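Local coordinates for protein carbohydrate kinase (Agrobacterium tumefaciens, PDB 2NWH) that probably transfers a phosphate group from ATP to a sugar or related hydroxyl substrate, as a carbohydrate kinase of the pfkB family in the ribokinase clan, at residues A60-D65 / V80-F85; F118-L123 / P145-T150. One frame throughout, in Å; residues are numbered along the deposited sequence.

Contact 1 (A60-D65 / V80-F85); sequences APRGGD and VEDTPF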
ATOM      1  N   ALA A  60      -3.375   3.787 -12.655  1.00 15.42           N
ATOM      2  CA  ALA A  60      -2.090   3.098 -12.767  1.00 15.95           C
ATOM      3  C   ALA A  60      -1.680   2.942 -14.236  1.00 15.25           C
ATOM      4  O   ALA A  60      -2.549   2.675 -15.088  1.00 17.29           O
ATOM      5  CB  ALA A  60      -2.183   1.753 -12.126  1.00 15.80           C
ATOM      6  N   PRO A  61      -0.375   3.046 -14.535  1.00 16.51           N
ATOM      7  CA  PRO A  61       0.107   2.740 -15.905  1.00 17.38           C
ATOM      8  C   PRO A  61      -0.328   1.321 -16.233  1.00 17.36           C
ATOM      9  O   PRO A  61      -0.283   0.429 -15.364  1.00 19.82           O
ATOM     10  CB  PRO A  61       1.626   2.850 -15.784  1.00 16.33           C
ATOM     11  CG  PRO A  61       1.827   3.922 -14.700  1.00 17.44           C
ATOM     12  CD  PRO A  61       0.754   3.438 -13.658  1.00 16.73           C
ATOM     13  N   ARG A  62      -0.840   1.121 -17.437  1.00 17.70           N
ATOM     14  CA  ARG A  62      -1.438  -0.157 -17.806  1.00 17.50           C
ATOM     15  C   ARG A  62      -1.032  -0.461 -19.253  1.00 18.06           C
ATOM     16  O   ARG A  62      -1.002   0.431 -20.088  1.00 18.58           O
ATOM     17  CB  ARG A  62      -2.948  -0.041 -17.735  1.00 17.64           C
ATOM     18  CG  ARG A  62      -3.752  -1.246 -18.146  1.00 18.66           C
ATOM     19  CD  ARG A  62      -3.655  -2.432 -17.130  1.00 20.22           C
ATOM     20  NE  ARG A  62      -3.940  -1.969 -15.743  1.00 21.27           N
ATOM     21  CZ  ARG A  62      -5.150  -1.655 -15.264  1.00 20.76           C
ATOM     22  NH1 ARG A  62      -6.258  -1.764 -15.999  1.00 19.72           N
ATOM     23  NH2 ARG A  62      -5.250  -1.209 -14.013  1.00 17.66           N
ATOM     24  N   GLY A  63      -0.797  -1.729 -19.551  1.00 17.73           N
ATOM     25  CA  GLY A  63      -0.560  -2.155 -20.939  1.00 18.21           C
ATOM     26  C   GLY A  63      -1.819  -2.440 -21.760  1.00 18.38           C
ATOM     27  O   GLY A  63      -2.918  -2.501 -21.224  1.00 18.56           O
ATOM     28  N   GLY A  64      -1.665  -2.669 -23.063  1.00 19.82           N
ATOM     29  CA  GLY A  64      -2.812  -3.010 -23.874  1.00 20.07           C
ATOM     30  C   GLY A  64      -3.080  -4.508 -23.946  1.00 22.47           C
ATOM     31  O   GLY A  64      -3.449  -4.998 -25.010  1.00 23.19           O
ATOM     32  N   ASP A  65      -2.884  -5.232 -22.844  1.00 22.03           N
ATOM     33  CA  ASP A  65      -2.861  -6.702 -22.851  1.00 21.47           C
ATOM     34  C   ASP A  65      -3.921  -7.362 -21.985  1.00 21.23           C
ATOM     35  O   ASP A  65      -4.611  -6.720 -21.172  1.00 21.40           O
ATOM     36  CB  ASP A  65      -1.458  -7.218 -22.452  1.00 20.79           C
ATOM     37  CG  ASP A  65      -0.909  -6.538 -21.171  1.00 20.43           C
ATOM     38  OD1 ASP A  65      -1.690  -5.892 -20.431  1.00 19.53           O
ATOM     39  OD2 ASP A  65       0.304  -6.669 -20.895  1.00 21.62           O
ATOM     40  N   VAL A  80     -13.505  -1.107  -7.020  1.00 18.79           N
ATOM     41  CA  VAL A  80     -12.608   0.015  -7.311  1.00 17.17           C
ATOM     42  C   VAL A  80     -12.872   0.437  -8.735  1.00 18.84           C
ATOM     43  O   VAL A  80     -12.892  -0.418  -9.653  1.00 17.88           O
ATOM     44  CB  VAL A  80     -11.111  -0.398  -7.146  1.00 16.07           C
ATOM     45  CG1 VAL A  80     -10.137   0.704  -7.622  1.00 16.45           C
ATOM     46  CG2 VAL A  80     -10.785  -0.835  -5.655  1.00 14.23           C
ATOM     47  N   GLU A  81     -13.021   1.745  -8.929  1.00 18.30           N
ATOM     48  CA  GLU A  81     -13.085   2.333 -10.273  1.00 18.85           C
ATOM     49  C   GLU A  81     -11.682   2.380 -10.884  1.00 18.52           C
ATOM     50  O   GLU A  81     -10.795   3.069 -10.394  1.00 18.04           O
ATOM     51  CB  GLU A  81     -13.714   3.727 -10.234  1.00 19.25           C
ATOM     52  CG  GLU A  81     -13.886   4.353 -11.656  1.00 20.58           C
ATOM     53  CD  GLU A  81     -14.298   5.834 -11.634  1.00 26.21           C
ATOM     54  OE1 GLU A  81     -14.368   6.429 -10.529  1.00 28.09           O
ATOM     55  OE2 GLU A  81     -14.528   6.401 -12.734  1.00 28.13           O
ATOM     56  N   ASP A  82     -11.485   1.604 -11.934  1.00 18.62           N
ATOM     57  CA  ASP A  82     -10.187   1.478 -12.611  1.00 20.12           C
ATOM     58  C   ASP A  82     -10.192   2.420 -13.789  1.00 18.92           C
ATOM     59  O   ASP A  82     -10.878   2.149 -14.780  1.00 19.82           O
ATOM     60  CB  ASP A  82     -10.023   0.077 -13.184  1.00 20.77           C
ATOM     61  CG  ASP A  82      -8.646  -0.145 -13.804  1.00 23.51           C
ATOM     62  OD1 ASP A  82      -7.623   0.204 -13.160  1.00 22.78           O
ATOM     63  OD2 ASP A  82      -8.591  -0.698 -14.927  1.00 22.79           O
ATOM     64  N   THR A  83      -9.437   3.505 -13.698  1.00 17.63           N
ATOM     65  CA  THR A  83      -9.247   4.401 -14.867  1.00 16.72           C
ATOM     66  C   THR A  83      -7.751   4.415 -15.197  1.00 17.07           C
ATOM     67  O   THR A  83      -7.025   5.257 -14.733  1.00 16.03           O
ATOM     68  CB  THR A  83      -9.816   5.849 -14.618  1.00 18.05           C
ATOM     69  OG1 THR A  83      -9.182   6.452 -13.490  1.00 16.30           O
ATOM     70  CG2 THR A  83     -11.329   5.841 -14.356  1.00 18.70           C
ATOM     71  N   PRO A  84      -7.279   3.442 -15.988  1.00 17.24           N
ATOM     72  CA  PRO A  84      -5.842   3.232 -16.175  1.00 17.19           C
ATOM     73  C   PRO A  84      -5.197   4.257 -17.091  1.00 17.25           C
ATOM     74  O   PRO A  84      -5.862   4.846 -17.991  1.00 17.62           O
ATOM     75  CB  PRO A  84      -5.777   1.828 -16.801  1.00 17.24           C
ATOM     76  CG  PRO A  84      -7.072   1.750 -17.602  1.00 18.03           C
ATOM     77  CD  PRO A  84      -8.093   2.448 -16.730  1.00 17.71           C
ATOM     78  N   PHE A  85      -3.900   4.482 -16.872  1.00 18.08           N
ATOM     79  CA  PHE A  85      -3.073   5.260 -17.822  1.00 17.30           C
ATOM     80  C   PHE A  85      -2.564   4.263 -18.867  1.00 16.70           C
ATOM     81  O   PHE A  85      -1.469   3.719 -18.758  1.00 16.51           O
ATOM     82  CB  PHE A  85      -1.923   6.010 -17.109  1.00 17.32           C
ATOM     83  CG  PHE A  85      -1.559   7.351 -17.761  1.00 19.13           C
ATOM     84  CD1 PHE A  85      -1.412   8.498 -16.980  1.00 19.11           C
ATOM     85  CD2 PHE A  85      -1.392   7.452 -19.148  1.00 20.84           C
ATOM     86  CE1 PHE A  85      -1.100   9.756 -17.550  1.00 20.56           C
ATOM     87  CE2 PHE A  85      -1.048   8.686 -19.741  1.00 20.49           C
ATOM     88  CZ  PHE A  85      -0.918   9.852 -18.947  1.00 21.21           C
TER
HETATM   89  O   HOH W   1      -5.899   2.295 -13.204  1.00 21.41           O

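Contact 2 (F118-L123 / P145-T150); sequences FTPRRL and PEDTLT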
ATOM      1  N   PHE A 118       4.977   7.183 -16.334  1.00 17.83           N
ATOM      2  CA  PHE A 118       4.124   8.103 -15.596  1.00 18.87           C
ATOM      3  C   PHE A 118       4.990   9.294 -15.144  1.00 18.90           C
ATOM      4  O   PHE A 118       5.428   9.381 -14.005  1.00 19.92           O
ATOM      5  CB  PHE A 118       3.434   7.391 -14.413  1.00 18.80           C
ATOM      6  CG  PHE A 118       2.136   8.056 -13.974  1.00 19.77           C
ATOM      7  CD1 PHE A 118       1.210   7.342 -13.198  1.00 19.56           C
ATOM      8  CD2 PHE A 118       1.805   9.358 -14.420  1.00 19.54           C
ATOM      9  CE1 PHE A 118       0.014   7.944 -12.769  1.00 20.89           C
ATOM     10  CE2 PHE A 118       0.613   9.969 -14.014  1.00 20.30           C
ATOM     11  CZ  PHE A 118      -0.279   9.263 -13.193  1.00 17.04           C
ATOM     12  N   THR A 119       5.242  10.197 -16.075  1.00 18.92           N
ATOM     13  CA  THR A 119       6.186  11.294 -15.864  1.00 18.71           C
ATOM     14  C   THR A 119       5.451  12.529 -15.313  1.00 18.85           C
ATOM     15  O   THR A 119       4.206  12.563 -15.289  1.00 18.56           O
ATOM     16  CB  THR A 119       6.800  11.715 -17.186  1.00 18.93           C
ATOM     17  OG1 THR A 119       5.721  12.120 -18.016  1.00 19.83           O
ATOM     18  CG2 THR A 119       7.602  10.524 -17.822  1.00 20.68           C
ATOM     19  N   PRO A 120       6.208  13.527 -14.793  1.00 20.59           N
ATOM     20  CA  PRO A 120       5.491  14.742 -14.323  1.00 20.54           C
ATOM     21  C   PRO A 120       4.633  15.384 -15.397  1.00 20.40           C
ATOM     22  O   PRO A 120       3.528  15.839 -15.115  1.00 20.77           O
ATOM     23  CB  PRO A 120       6.622  15.664 -13.887  1.00 21.23           C
ATOM     24  CG  PRO A 120       7.687  14.720 -13.430  1.00 20.78           C
ATOM     25  CD  PRO A 120       7.659  13.634 -14.528  1.00 20.40           C
ATOM     26  N   ARG A 121       5.132  15.388 -16.629  1.00 21.19           N
ATOM     27  CA  ARG A 121       4.382  15.920 -17.764  1.00 21.94           C
ATOM     28  C   ARG A 121       3.032  15.247 -17.890  1.00 20.67           C
ATOM     29  O   ARG A 121       2.010  15.909 -18.047  1.00 21.43           O
ATOM     30  CB  ARG A 121       5.227  15.695 -19.013  1.00 23.14           C
ATOM     31  CG  ARG A 121       4.609  16.053 -20.311  1.00 27.31           C
ATOM     32  CD  ARG A 121       5.736  16.220 -21.334  1.00 35.82           C
ATOM     33  NE  ARG A 121       5.230  16.990 -22.452  1.00 42.49           N
ATOM     34  CZ  ARG A 121       5.967  17.576 -23.383  1.00 43.92           C
ATOM     35  NH1 ARG A 121       5.363  18.254 -24.344  1.00 47.36           N
ATOM     36  NH2 ARG A 121       7.287  17.494 -23.354  1.00 44.80           N
ATOM     37  N   ARG A 122       3.008  13.921 -17.781  1.00 19.67           N
ATOM     38  CA  ARG A 122       1.757  13.195 -17.884  1.00 18.80           C
ATOM     39  C   ARG A 122       0.854  13.402 -16.672  1.00 18.66           C
ATOM     40  O   ARG A 122      -0.363  13.409 -16.812  1.00 18.75           O
ATOM     41  CB  ARG A 122       2.024  11.707 -18.161  1.00 18.01           C
ATOM     42  CG  ARG A 122       2.586  11.441 -19.584  1.00 17.86           C
ATOM     43  CD  ARG A 122       2.577   9.994 -19.984  1.00 19.11           C
ATOM     44  NE  ARG A 122       3.033   9.875 -21.367  1.00 20.47           N
ATOM     45  CZ  ARG A 122       4.197   9.365 -21.797  1.00 23.02           C
ATOM     46  NH1 ARG A 122       5.105   8.834 -20.972  1.00 20.46           N
ATOM     47  NH2 ARG A 122       4.445   9.375 -23.099  1.00 23.36           N
ATOM     48  N   LEU A 123       1.448  13.545 -15.483  1.00 18.41           N
ATOM     49  CA  LEU A 123       0.667  13.736 -14.276  1.00 19.11           C
ATOM     50  C   LEU A 123      -0.078  15.083 -14.381  1.00 19.94           C
ATOM     51  O   LEU A 123      -1.177  15.231 -13.847  1.00 20.55           O
ATOM     52  CB  LEU A 123       1.580  13.806 -13.045  1.00 18.98           C
ATOM     53  CG  LEU A 123       0.837  13.911 -11.691  1.00 17.13           C
ATOM     54  CD1 LEU A 123       0.205  12.551 -11.214  1.00 17.49           C
ATOM     55  CD2 LEU A 123       1.803  14.410 -10.641  1.00 22.12           C
ATOM     56  N   PRO A 145       7.677   7.466 -10.503  1.00 23.32           N
ATOM     57  CA  PRO A 145       8.982   8.149 -10.504  1.00 23.02           C
ATOM     58  C   PRO A 145       9.141   9.231  -9.421  1.00 22.93           C
ATOM     59  O   PRO A 145       8.157   9.859  -9.039  1.00 22.77           O
ATOM     60  CB  PRO A 145       9.011   8.815 -11.887  1.00 23.11           C
ATOM     61  CG  PRO A 145       8.173   7.891 -12.752  1.00 22.85           C
ATOM     62  CD  PRO A 145       7.019   7.532 -11.825  1.00 22.19           C
ATOM     63  N   GLU A 146      10.387   9.460  -8.967  1.00 22.86           N
ATOM     64  CA  GLU A 146      10.666  10.499  -7.977  0.60 23.26           C
ATOM     65  C   GLU A 146      10.077  11.861  -8.360  1.00 23.07           C
ATOM     66  O   GLU A 146       9.326  12.457  -7.562  1.00 22.87           O
ATOM     67  CB  GLU A 146      12.181  10.587  -7.660  0.60 23.62           C
ATOM     68  CG  GLU A 146      12.605  11.788  -6.791  0.60 23.84           C
ATOM     69  CD  GLU A 146      13.975  11.591  -6.110  0.60 26.87           C
ATOM     70  OE1 GLU A 146      14.550  10.481  -6.200  0.60 26.37           O
ATOM     71  OE2 GLU A 146      14.467  12.546  -5.458  0.60 25.84           O
ATOM     72  N   ASP A 147      10.388  12.370  -9.553  1.00 23.12           N
ATOM     73  CA  ASP A 147       9.883  13.696  -9.916  1.00 24.03           C
ATOM     74  C   ASP A 147       8.358  13.762 -10.020  1.00 22.14           C
ATOM     75  O   ASP A 147       7.750  14.811  -9.808  1.00 21.78           O
ATOM     76  CB  ASP A 147      10.569  14.303 -11.159  1.00 25.95           C
ATOM     77  CG  ASP A 147      10.624  13.344 -12.361  1.00 31.20           C
ATOM     78  OD1 ASP A 147      11.020  13.806 -13.467  1.00 38.81           O
ATOM     79  OD2 ASP A 147      10.293  12.148 -12.225  1.00 36.75           O
ATOM     80  N   THR A 148       7.745  12.620 -10.340  1.00 22.12           N
ATOM     81  CA  THR A 148       6.299  12.533 -10.396  1.00 20.42           C
ATOM     82  C   THR A 148       5.716  12.641  -9.002  1.00 20.75           C
ATOM     83  O   THR A 148       4.707  13.321  -8.799  1.00 20.20           O
ATOM     84  CB  THR A 148       5.858  11.237 -11.123  1.00 20.74           C
ATOM     85  OG1 THR A 148       6.452  11.277 -12.429  1.00 19.24           O
ATOM     86  CG2 THR A 148       4.326  11.221 -11.301  1.00 17.78           C
ATOM     87  N   LEU A 149       6.392  12.012  -8.035  1.00 20.58           N
ATOM     88  CA  LEU A 149       5.960  12.074  -6.671  1.00 20.86           C
ATOM     89  C   LEU A 149       6.049  13.503  -6.149  1.00 20.39           C
ATOM     90  O   LEU A 149       5.105  14.018  -5.562  1.00 19.85           O
ATOM     91  CB  LEU A 149       6.756  11.097  -5.824  1.00 20.17           C
ATOM     92  CG  LEU A 149       6.491   9.617  -6.048  1.00 19.98           C
ATOM     93  CD1 LEU A 149       7.611   8.791  -5.446  1.00 23.12           C
ATOM     94  CD2 LEU A 149       5.132   9.246  -5.453  1.00 20.42           C
ATOM     95  N   THR A 150       7.137  14.203  -6.454  1.00 22.45           N
ATOM     96  CA  THR A 150       7.222  15.618  -6.062  1.00 22.60           C
ATOM     97  C   THR A 150       6.121  16.493  -6.705  1.00 22.79           C
ATOM     98  O   THR A 150       5.483  17.325  -6.007  1.00 21.83           O
ATOM     99  CB  THR A 150       8.602  16.164  -6.394  1.00 23.20           C
ATOM    100  OG1 THR A 150       9.585  15.238  -5.914  1.00 23.39           O
ATOM    101  CG2 THR A 150       8.829  17.566  -5.773  1.00 25.73           C
TER

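Contact 1 (A60-D65 / V80-F85)
Arg62 meets Asp82 end-on, NH1 and NH2 each taking one carboxylate oxygen, so both acceptors of Asp82 are used. The bond from Arg62 NH1 to Asp82 OD2 (2.8 Å, 167° at the hydrogen) runs to the syn lone pair, and Arg62 NH2 reaches Asp82 OD1 at 2.9 Å, somewhat out of the carboxylate plane. The two flat groups lie nearly coplanar, 12° apart. Bends at chi2 and chi3 bring the guanidinium to Asp82; the side chains of Arg62 and Pro84 cross at a slant, and Pro84 CB lies over one guanidinium face, displaced toward its rim. Asp82 OD1 also accepts from a water at 2.7 Å, and that water takes the N-H of Ala60, linking the carboxylate to the neighbouring backbone. Two main-chain bonds join the segments: Phe85 N gives to Ala60 O (2.9 Å) and Arg62 N to Phe85 O (3.0 Å), while Pro61 CA adds a CA-H...O contact to Phe85 O at 3.4 Å. Thr83 OG1 turns elsewhere, to Arg57 NE. Helix 66-77 packs against Arg62 and Asp82 through Val71, Ala72 and Ala75. The parallel bridge of Pro61 with Phe85 thus joins the two strands of a beta-alpha-beta crossover at the margin of the large sheet in this ribokinase-like fold.

Contact 2 (F118-L123 / P145-T150)
Thr148 turns its hydroxyl to Phe118 with chi1 -58°, which places OG1 beside its own backbone N and CG2 on the side of the carbonyl carbon; Leu123, with CG anti to its backbone N (chi1 -176°), extends its CD2 branch to the same threonine. From there Thr148 OG1 donates to Phe118 O at 2.7 Å, in the carbonyl plane and on a lone pair. That oxygen is also approached by the ring of Pro145, whose CD lies 3.3 Å from Phe118 O. The methyl group of Thr148 comes obliquely to the Phe118 ring, while Leu123 CD2 packs 3.6 Å from Thr148 O; the Leu123 side chain also touches Ala151, Leu152 and Ile155 of helix 146-158. The side chains of Pro120 and Asp147 cross at about a right angle, with Pro120 CG 3.4 Å from Asp147 CG. Pro120 CD packs 3.4 Å from Thr148 OG1, and the nearby Pro120 N, which carries no hydrogen, makes no hydrogen bond to that hydroxyl. Within 118-123, Thr119 OG1 accepts from Arg122 N (3.3 Å), a side-chain N-cap that starts the short helix at Pro120. Pro145 holds the N-cap position of the other helix. The arrangement is a packing of two helix N-terminal turns, joining the short helix 120-123 to helix 146-158 beside the large sheet of the ribokinase-like fold.

From the N terminus, strand 55-63 passes through helix 66-77 to strand 81-87, and contact 1 closes this short loop at the margin of the large sheet. The chain then makes strands 94-99 and 105-111 of the smaller sheet before returning at 118-123. Contact 2 closes a second loop, through helix 126-134 and the inner strand 137-141, on the first turns of helix 146-158. The loops follow in series, neither nesting nor crossing. They meet through side chains: Phe118 packs on Pro61 and edge-to-face with Phe85, and Phe85 CZ lies 3.6 Å from Arg122 CB, tying strands 55-63 and 81-87 to the 118-123 side of contact 2.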